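Local coordinates for protein acyl-CoA hydrolase (Bacillus cereus, PDB 1Y7U) that probably hydrolyses the thioester bond of long-chain fatty acyl-CoA molecules and binds coenzyme A at subunit interfaces, at residues D33-F38 / P75-D80; K41-M46 / V70-P75. One frame throughout, in Å; residues are numbered along the deposited sequence. Where two conformers were deposited one is given.

Contact 1: residues D33-F38 / P75-D80. With COA (coenzyme A), chain J; SO4 (sulfate ion), chain E.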
loop_
_atom_site.group_PDB
_atom_site.type_symbol
_atom_site.label_atom_id
_atom_site.label_comp_id
_atom_site.label_asym_id
_atom_site.label_seq_id
_atom_site.Cartn_x
_atom_site.Cartn_y
_atom_site.Cartn_z
ATOM N N ASP A 33 9.850 12.281 -10.616
ATOM C CA ASP A 33 11.110 12.281 -11.342
ATOM C C ASP A 33 12.136 13.340 -10.917
ATOM O O ASP A 33 13.335 13.161 -11.116
ATOM C CB ASP A 33 10.787 12.446 -12.823
ATOM C CG ASP A 33 9.296 12.707 -13.069
ATOM O OD1 ASP A 33 8.523 11.736 -13.186
ATOM O OD2 ASP A 33 8.894 13.886 -13.134
ATOM N N HIS A 34 11.665 14.439 -10.337
ATOM C CA HIS A 34 12.535 15.528 -9.912
ATOM C C HIS A 34 12.831 15.478 -8.427
ATOM O O HIS A 34 13.284 16.466 -7.847
ATOM C CB HIS A 34 11.918 16.880 -10.231
ATOM C CG HIS A 34 11.992 17.240 -11.675
ATOM N ND1 HIS A 34 10.903 17.179 -12.515
ATOM C CD2 HIS A 34 13.039 17.625 -12.441
ATOM C CE1 HIS A 34 11.274 17.512 -13.737
ATOM N NE2 HIS A 34 12.566 17.787 -13.719
ATOM N N ASN A 35 12.588 14.326 -7.814
ATOM C CA ASN A 35 12.813 14.167 -6.385
ATOM C C ASN A 35 12.024 15.197 -5.587
ATOM O O ASN A 35 12.579 15.986 -4.829
ATOM C CB ASN A 35 14.301 14.274 -6.041
ATOM C CG ASN A 35 14.561 14.195 -4.545
ATOM O OD1 ASN A 35 14.077 13.287 -3.864
ATOM N ND2 ASN A 35 15.328 15.146 -4.027
ATOM N N THR A 36 10.719 15.200 -5.795
ATOM C CA THR A 36 9.827 16.081 -5.066
ATOM C C THR A 36 8.512 15.317 -5.026
ATOM O O THR A 36 8.206 14.550 -5.940
ATOM C CB THR A 36 9.638 17.449 -5.761
ATOM O OG1 THR A 36 8.775 18.273 -4.962
ATOM C CG2 THR A 36 9.023 17.276 -7.132
ATOM N N LEU A 37 7.759 15.501 -3.950
ATOM C CA LEU A 37 6.491 14.814 -3.788
ATOM C C LEU A 37 5.504 15.153 -4.887
ATOM O O LEU A 37 5.569 16.230 -5.486
ATOM C CB LEU A 37 5.855 15.196 -2.458
ATOM C CG LEU A 37 6.361 14.628 -1.136
ATOM C CD1 LEU A 37 5.635 15.352 -0.013
ATOM C CD2 LEU A 37 6.098 13.123 -1.062
ATOM N N PHE A 38 4.600 14.217 -5.158
ATOM C CA PHE A 38 3.551 14.460 -6.122
ATOM C C PHE A 38 2.615 15.374 -5.333
ATOM O O PHE A 38 2.469 15.215 -4.121
ATOM C CB PHE A 38 2.814 13.176 -6.468
ATOM C CG PHE A 38 3.590 12.249 -7.342
ATOM C CD1 PHE A 38 4.226 11.131 -6.810
ATOM C CD2 PHE A 38 3.665 12.472 -8.711
ATOM C CE1 PHE A 38 4.922 10.250 -7.630
ATOM C CE2 PHE A 38 4.362 11.593 -9.535
ATOM C CZ PHE A 38 4.990 10.480 -8.991
ATOM N N PRO A 75 9.383 22.818 -2.866
ATOM C CA PRO A 75 9.323 21.378 -3.087
ATOM C C PRO A 75 9.647 20.667 -1.786
ATOM O O PRO A 75 10.281 21.239 -0.905
ATOM C CB PRO A 75 10.405 21.160 -4.134
ATOM C CG PRO A 75 11.444 22.137 -3.705
ATOM C CD PRO A 75 10.615 23.380 -3.444
ATOM N N VAL A 76 9.189 19.428 -1.667
ATOM C CA VAL A 76 9.465 18.603 -0.505
ATOM C C VAL A 76 10.214 17.419 -1.092
ATOM O O VAL A 76 9.641 16.620 -1.831
ATOM C CB VAL A 76 8.185 18.119 0.139
ATOM C CG1 VAL A 76 8.509 17.257 1.354
ATOM C CG2 VAL A 76 7.330 19.312 0.517
ATOM N N ARG A 77 11.497 17.315 -0.775
ATOM C CA ARG A 77 12.334 16.252 -1.320
ATOM C C ARG A 77 12.571 15.086 -0.367
ATOM O O ARG A 77 12.061 15.074 0.747
ATOM C CB ARG A 77 13.665 16.853 -1.772
ATOM C CG ARG A 77 13.463 17.994 -2.746
ATOM C CD ARG A 77 14.728 18.793 -3.006
ATOM N NE ARG A 77 14.488 19.925 -3.903
ATOM C CZ ARG A 77 14.050 19.814 -5.157
ATOM N NH1 ARG A 77 13.799 18.621 -5.685
ATOM N NH2 ARG A 77 13.857 20.902 -5.887
ATOM N N SER A 78 13.338 14.103 -0.828
ATOM C CA SER A 78 13.651 12.919 -0.037
ATOM C C SER A 78 14.499 13.282 1.177
ATOM O O SER A 78 14.454 12.611 2.200
ATOM C CB SER A 78 14.410 11.915 -0.895
ATOM O OG SER A 78 15.655 12.462 -1.298
ATOM N N SER A 79 15.287 14.339 1.050
ATOM C CA SER A 79 16.144 14.799 2.137
ATOM C C SER A 79 15.305 15.503 3.182
ATOM O O SER A 79 15.804 15.900 4.234
ATOM C CB SER A 79 17.195 15.770 1.599
ATOM O OG SER A 79 16.607 16.724 0.726
ATOM N N ASP A 80 14.021 15.665 2.878
ATOM C CA ASP A 80 13.116 16.340 3.787
ATOM C C ASP A 80 12.313 15.431 4.680
ATOM O O ASP A 80 12.417 14.208 4.654
ATOM C CB ASP A 80 12.139 17.231 3.031
ATOM C CG ASP A 80 12.772 18.488 2.531
ATOM O OD1 ASP A 80 13.551 19.104 3.295
ATOM O OD2 ASP A 80 12.472 18.868 1.377
HETATM N N1A COA J . 0.788 28.322 -9.683
HETATM C C2A COA J . 0.762 28.208 -10.994
HETATM N N3A COA J . 1.860 28.514 -11.645
HETATM C C4A COA J . 2.918 28.937 -11.044
HETATM C C5A COA J . 2.945 29.024 -9.756
HETATM C C6A COA J . 1.874 28.721 -9.069
HETATM N N6A COA J . 1.844 28.794 -7.783
HETATM N N7A COA J . 4.092 29.419 -9.410
HETATM C C8A COA J . 4.783 29.540 -10.487
HETATM N N9A COA J . 4.070 29.257 -11.538
HETATM C C1B COA J . 4.402 29.352 -12.963
HETATM C C2B COA J . 4.687 30.706 -13.418
HETATM O O2B COA J . 3.509 31.206 -13.874
HETATM C C3B COA J . 5.471 30.466 -14.618
HETATM O O3B COA J . 4.578 30.140 -15.606
HETATM P P3B COA J . 4.805 30.477 -17.076
HETATM O O7A COA J . 4.021 29.738 -17.917
HETATM O O8A COA J . 6.138 30.348 -17.405
HETATM O O9A COA J . 4.336 31.737 -17.380
HETATM C C4B COA J . 6.343 29.378 -14.164
HETATM O O4B COA J . 5.567 28.709 -13.286
HETATM C C5B COA J . 7.280 29.929 -13.152
HETATM O O5B COA J . 8.386 30.565 -13.618
HETATM P P1A COA J . 9.366 30.813 -12.553
HETATM O O1A COA J . 8.977 31.967 -11.859
HETATM O O2A COA J . 10.621 30.829 -13.189
HETATM O O3A COA J . 9.228 29.647 -11.592
HETATM P P2A COA J . 9.550 29.768 -10.097
HETATM O O4A COA J . 8.927 30.827 -9.356
HETATM O O5A COA J . 10.822 29.292 -9.667
HETATM O O6A COA J . 8.553 28.780 -9.581
HETATM C CBP COA J . 7.992 26.444 -9.312
HETATM C CCP COA J . 8.585 27.536 -10.145
HETATM C CDP COA J . 6.548 26.318 -9.568
HETATM C CEP COA J . 8.669 25.295 -9.894
HETATM C CAP COA J . 8.234 26.430 -7.825
HETATM O OAP COA J . 7.189 27.076 -7.236
HETATM C C9P COA J . 8.249 25.087 -7.218
HETATM O O9P COA J . 9.253 24.198 -7.441
HETATM N N8P COA J . 7.256 24.786 -6.492
HETATM C C7P COA J . 7.143 23.515 -5.936
HETATM C C6P COA J . 6.360 22.518 -6.727
HETATM C C5P COA J . 6.626 21.165 -6.235
HETATM O O5P COA J . 7.553 20.576 -6.592
HETATM N N4P COA J . 5.859 20.679 -5.372
HETATM C C3P COA J . 5.090 19.525 -5.524
HETATM C C2P COA J . 4.647 19.175 -4.146
HETATM S S1P COA J . 5.809 19.682 -2.928
HETATM S S SO4 E . 15.050 24.010 -3.466
HETATM O O1 SO4 E . 15.139 22.694 -2.747
HETATM O O2 SO4 E . 16.268 24.827 -3.155
HETATM O O3 SO4 E . 14.937 23.730 -4.937
HETATM O O4 SO4 E . 13.859 24.814 -3.027
#

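Contact 2: residues K41-M46 / V70-P75. With COA (coenzyme A), chain J.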
loop_
_atom_site.group_PDB
_atom_site.type_symbol
_atom_site.label_atom_id
_atom_site.label_comp_id
_atom_site.label_asym_id
_atom_site.label_seq_id
_atom_site.Cartn_x
_atom_site.Cartn_y
_atom_site.Cartn_z
ATOM N N LYS A 41 0.066 13.517 -3.130
ATOM C CA LYS A 41 0.427 12.989 -1.830
ATOM C C LYS A 41 0.110 14.001 -0.740
ATOM O O LYS A 41 -0.525 13.659 0.256
ATOM C CB LYS A 41 1.908 12.613 -1.790
ATOM C CG LYS A 41 2.352 11.985 -0.462
ATOM C CD LYS A 41 1.522 10.779 -0.093
ATOM C CE LYS A 41 2.034 10.157 1.188
ATOM N NZ LYS A 41 1.192 9.006 1.601
ATOM N N ILE A 42 0.537 15.246 -0.932
ATOM C CA ILE A 42 0.271 16.283 0.052
ATOM C C ILE A 42 -1.234 16.529 0.224
ATOM O O ILE A 42 -1.735 16.605 1.344
ATOM C CB ILE A 42 0.984 17.593 -0.331
ATOM C CG1 ILE A 42 2.493 17.360 -0.321
ATOM C CG2 ILE A 42 0.643 18.699 0.651
ATOM C CD1 ILE A 42 3.296 18.580 -0.635
ATOM N N LEU A 43 -1.961 16.640 -0.880
ATOM C CA LEU A 43 -3.396 16.871 -0.799
ATOM C C LEU A 43 -4.087 15.725 -0.064
ATOM O O LEU A 43 -4.903 15.956 0.828
ATOM C CB LEU A 43 -3.982 17.026 -2.199
ATOM C CG LEU A 43 -3.431 18.217 -2.990
ATOM C CD1 LEU A 43 -3.894 18.161 -4.434
ATOM C CD2 LEU A 43 -3.874 19.500 -2.324
ATOM N N SER A 44 -3.765 14.485 -0.419
ATOM C CA SER A 44 -4.390 13.353 0.250
ATOM C C SER A 44 -4.169 13.476 1.756
ATOM O O SER A 44 -5.086 13.287 2.562
ATOM C CB SER A 44 -3.796 12.039 -0.245
ATOM O OG SER A 44 -4.442 10.935 0.368
ATOM N N GLU A 45 -2.945 13.816 2.130
ATOM C CA GLU A 45 -2.605 13.940 3.531
ATOM C C GLU A 45 -3.268 15.117 4.230
ATOM O O GLU A 45 -3.652 15.006 5.391
ATOM C CB GLU A 45 -1.095 14.038 3.690
ATOM C CG GLU A 45 -0.583 13.168 4.800
ATOM C CD GLU A 45 -0.705 11.701 4.472
ATOM O OE1 GLU A 45 0.178 11.183 3.759
ATOM O OE2 GLU A 45 -1.687 11.070 4.915
HETATM N N MSE A 46 -3.392 16.252 3.545
HETATM C CA MSE A 46 -4.021 17.416 4.160
HETATM C C MSE A 46 -5.453 17.070 4.535
HETATM O O MSE A 46 -5.894 17.320 5.660
HETATM C CB MSE A 46 -4.031 18.597 3.201
HETATM C CG MSE A 46 -2.665 19.097 2.819
HETATM SE SE MSE A 46 -2.811 20.617 1.649
HETATM C CE MSE A 46 -1.882 21.916 2.728
ATOM N N VAL A 70 -4.723 25.320 -3.569
ATOM C CA VAL A 70 -3.464 25.066 -2.888
ATOM C C VAL A 70 -2.260 25.406 -3.750
ATOM O O VAL A 70 -2.164 24.950 -4.889
ATOM C CB VAL A 70 -3.334 23.575 -2.481
ATOM C CG1 VAL A 70 -1.991 23.339 -1.861
ATOM C CG2 VAL A 70 -4.412 23.183 -1.514
ATOM N N ASP A 71 -1.344 26.201 -3.201
ATOM C CA ASP A 71 -0.124 26.576 -3.911
ATOM C C ASP A 71 1.041 25.841 -3.284
ATOM O O ASP A 71 1.235 25.908 -2.074
ATOM C CB ASP A 71 0.160 28.076 -3.800
ATOM C CG ASP A 71 -0.708 28.904 -4.704
ATOM O OD1 ASP A 71 -0.663 28.698 -5.934
ATOM O OD2 ASP A 71 -1.437 29.771 -4.181
ATOM N N PHE A 72 1.822 25.142 -4.092
ATOM C CA PHE A 72 2.969 24.437 -3.554
ATOM C C PHE A 72 4.163 25.380 -3.597
ATOM O O PHE A 72 4.910 25.443 -4.570
ATOM C CB PHE A 72 3.203 23.132 -4.331
ATOM C CG PHE A 72 2.074 22.141 -4.172
ATOM C CD1 PHE A 72 1.131 21.959 -5.188
ATOM C CD2 PHE A 72 1.886 21.468 -2.954
ATOM C CE1 PHE A 72 0.010 21.128 -4.989
ATOM C CE2 PHE A 72 0.771 20.638 -2.749
ATOM C CZ PHE A 72 -0.168 20.467 -3.764
ATOM N N LEU A 73 4.302 26.126 -2.505
ATOM C CA LEU A 73 5.342 27.131 -2.320
ATOM C C LEU A 73 6.772 26.647 -2.509
ATOM O O LEU A 73 7.574 27.337 -3.123
ATOM C CB LEU A 73 5.167 27.775 -0.943
ATOM C CG LEU A 73 3.721 28.280 -0.764
ATOM C CD1 LEU A 73 3.521 28.837 0.633
ATOM C CD2 LEU A 73 3.397 29.337 -1.822
ATOM N N HIS A 74 7.104 25.476 -1.978
ATOM C CA HIS A 74 8.446 24.927 -2.140
ATOM C C HIS A 74 8.325 23.445 -2.354
ATOM O O HIS A 74 7.286 22.851 -2.072
ATOM C CB HIS A 74 9.316 25.152 -0.903
ATOM C CG HIS A 74 9.524 26.591 -0.561
ATOM N ND1 HIS A 74 8.715 27.269 0.324
ATOM C CD2 HIS A 74 10.431 27.490 -1.005
ATOM C CE1 HIS A 74 9.114 28.524 0.412
ATOM N NE2 HIS A 74 10.154 28.684 -0.385
ATOM N N PRO A 75 9.383 22.818 -2.866
ATOM C CA PRO A 75 9.323 21.378 -3.087
ATOM C C PRO A 75 9.647 20.667 -1.786
ATOM O O PRO A 75 10.281 21.239 -0.905
ATOM C CB PRO A 75 10.405 21.160 -4.134
ATOM C CG PRO A 75 11.444 22.137 -3.705
ATOM C CD PRO A 75 10.615 23.380 -3.444
HETATM N N1A COA J . 0.788 28.322 -9.683
HETATM C C2A COA J . 0.762 28.208 -10.994
HETATM N N3A COA J . 1.860 28.514 -11.645
HETATM C C4A COA J . 2.918 28.937 -11.044
HETATM C C5A COA J . 2.945 29.024 -9.756
HETATM C C6A COA J . 1.874 28.721 -9.069
HETATM N N6A COA J . 1.844 28.794 -7.783
HETATM N N7A COA J . 4.092 29.419 -9.410
HETATM C C8A COA J . 4.783 29.540 -10.487
HETATM N N9A COA J . 4.070 29.257 -11.538
HETATM C C1B COA J . 4.402 29.352 -12.963
HETATM C C2B COA J . 4.687 30.706 -13.418
HETATM O O2B COA J . 3.509 31.206 -13.874
HETATM C C3B COA J . 5.471 30.466 -14.618
HETATM O O3B COA J . 4.578 30.140 -15.606
HETATM P P3B COA J . 4.805 30.477 -17.076
HETATM O O7A COA J . 4.021 29.738 -17.917
HETATM O O8A COA J . 6.138 30.348 -17.405
HETATM O O9A COA J . 4.336 31.737 -17.380
HETATM C C4B COA J . 6.343 29.378 -14.164
HETATM O O4B COA J . 5.567 28.709 -13.286
HETATM C C5B COA J . 7.280 29.929 -13.152
HETATM O O5B COA J . 8.386 30.565 -13.618
HETATM P P1A COA J . 9.366 30.813 -12.553
HETATM O O1A COA J . 8.977 31.967 -11.859
HETATM O O2A COA J . 10.621 30.829 -13.189
HETATM O O3A COA J . 9.228 29.647 -11.592
HETATM P P2A COA J . 9.550 29.768 -10.097
HETATM O O4A COA J . 8.927 30.827 -9.356
HETATM O O5A COA J . 10.822 29.292 -9.667
HETATM O O6A COA J . 8.553 28.780 -9.581
HETATM C CBP COA J . 7.992 26.444 -9.312
HETATM C CCP COA J . 8.585 27.536 -10.145
HETATM C CDP COA J . 6.548 26.318 -9.568
HETATM C CEP COA J . 8.669 25.295 -9.894
HETATM C CAP COA J . 8.234 26.430 -7.825
HETATM O OAP COA J . 7.189 27.076 -7.236
HETATM C C9P COA J . 8.249 25.087 -7.218
HETATM O O9P COA J . 9.253 24.198 -7.441
HETATM N N8P COA J . 7.256 24.786 -6.492
HETATM C C7P COA J . 7.143 23.515 -5.936
HETATM C C6P COA J . 6.360 22.518 -6.727
HETATM C C5P COA J . 6.626 21.165 -6.235
HETATM O O5P COA J . 7.553 20.576 -6.592
HETATM N N4P COA J . 5.859 20.679 -5.372
HETATM C C3P COA J . 5.090 19.525 -5.524
HETATM C C2P COA J . 4.647 19.175 -4.146
HETATM S S1P COA J . 5.809 19.682 -2.928
#

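Contact 1: residues D33-F38 / P75-D80
The side chains of Asn35 and Arg77 meet roughly perpendicular where two loops of the hotdog domain come together, and the arginine illustrates how one long side chain can serve several partners. Arg77 CB lies 3.3 Å from Asn35 ND2, CG passes beside Asn35 O, and CD still runs near the same amide nitrogen. The chain is extended from CG to NE, which carries the guanidinium along the Asn35 backbone toward the sulfate. Arg77 NE gives sulfate O1 a nearly straight bond (176°), and Arg77 NH2 bonds sulfate O3 at 3.2 Å. NH1 turns back to the other loop, making weak, bent bonds to His34 O and Asn35 O, while Pro75 CB covers one guanidinium face near its border.

The side-chain oxygen of Asn35 is held by two bonds. The anti first torsion (chi1 177°) points the amide at the turn that begins at Arg77, where Asn35 OD1 accepts from Ser78 OG at 3.1 Å and from Ser78 N, the two donors coming from opposite faces of the amide plane. Leu37 N bonds to Val76 O (3.0 Å), and Leu37 CD1 packs on Val76 CG1. Thr36 OG1 hydrogen-bonds coenzyme A O5P at 3.1 Å. The sulfate, probably from the crystallisation liquor, is consistent with a positively charged spot, made by Arg77 and Arg113, that can hold an anion.

Contact 2: residues K41-M46 / V70-P75
Ile42 and Leu43 both come to the rim of the Phe72 ring, Ile42 CG2 lying in the ring plane 3.9 Å from Phe72 CE2 and Leu43 CG close to that plane, 4.0 Å from Phe72 CZ. One face of the ring carries Val70 CG1, near its border, a neighbour from its own segment. Coenzyme A C2P and Ile42 CD1 approach the ring obliquely. A second flat group is the adenine of coenzyme A, whose amino nitrogen N6A donates to Asp71 OD1 at 3.1 Å with an N-H...O angle of 160°.

In the hotdog fold a long helix is wrapped by a curved antiparallel sheet, and here helix 39-58 rests its buried side on the end of strand 61-71 and the loop that follows it. Val70 and Asp71 also pair with an antiparallel strand of the second subunit, so the sheet continues across the interface, and Ser165 OG of that subunit is hydrogen-bonded to Asp71 OD2.

Along the helix, Leu43 CD2 meets Val70 CG2 at 3.8 Å, the two side chains running antiparallel alongside one another, and the selenium of Met46, a selenomethionine, approaches the same methyl more loosely. Ile42 holds CG1 anti to its carbonyl carbon and is extended onward (chi2 -178°), which sends CD1 past the phenyl ring to within 3.6 Å of coenzyme A S1P. An inverse gamma turn is built around Phe72, closed by a weak bond from Leu73 N to Asp71 O; Phe72 O accepts a weak bond from the pantetheine nitrogen N8P.

How the contacts relate
Contact 2 is nested along the chain within the loop closed by contact 1, and Pro75 belongs to both. Their centres lie 11 Å apart, and packing joins them where Leu37 CD1 meets Ile42 CG1 at 3.7 Å. The chemistry differs with place in the fold. Contact 2, about 10 Å from the chain's centre, sets helix 39-58 against the end of strand 61-71 and the loop after it in a buried, wholly apolar fit. Contact 1, about 21 Å from that centre, joins the loop before the helix to the loop before strand 81-91; it is partly buried and relies largely on polar groups. Both touch the second subunit and line the same coenzyme A.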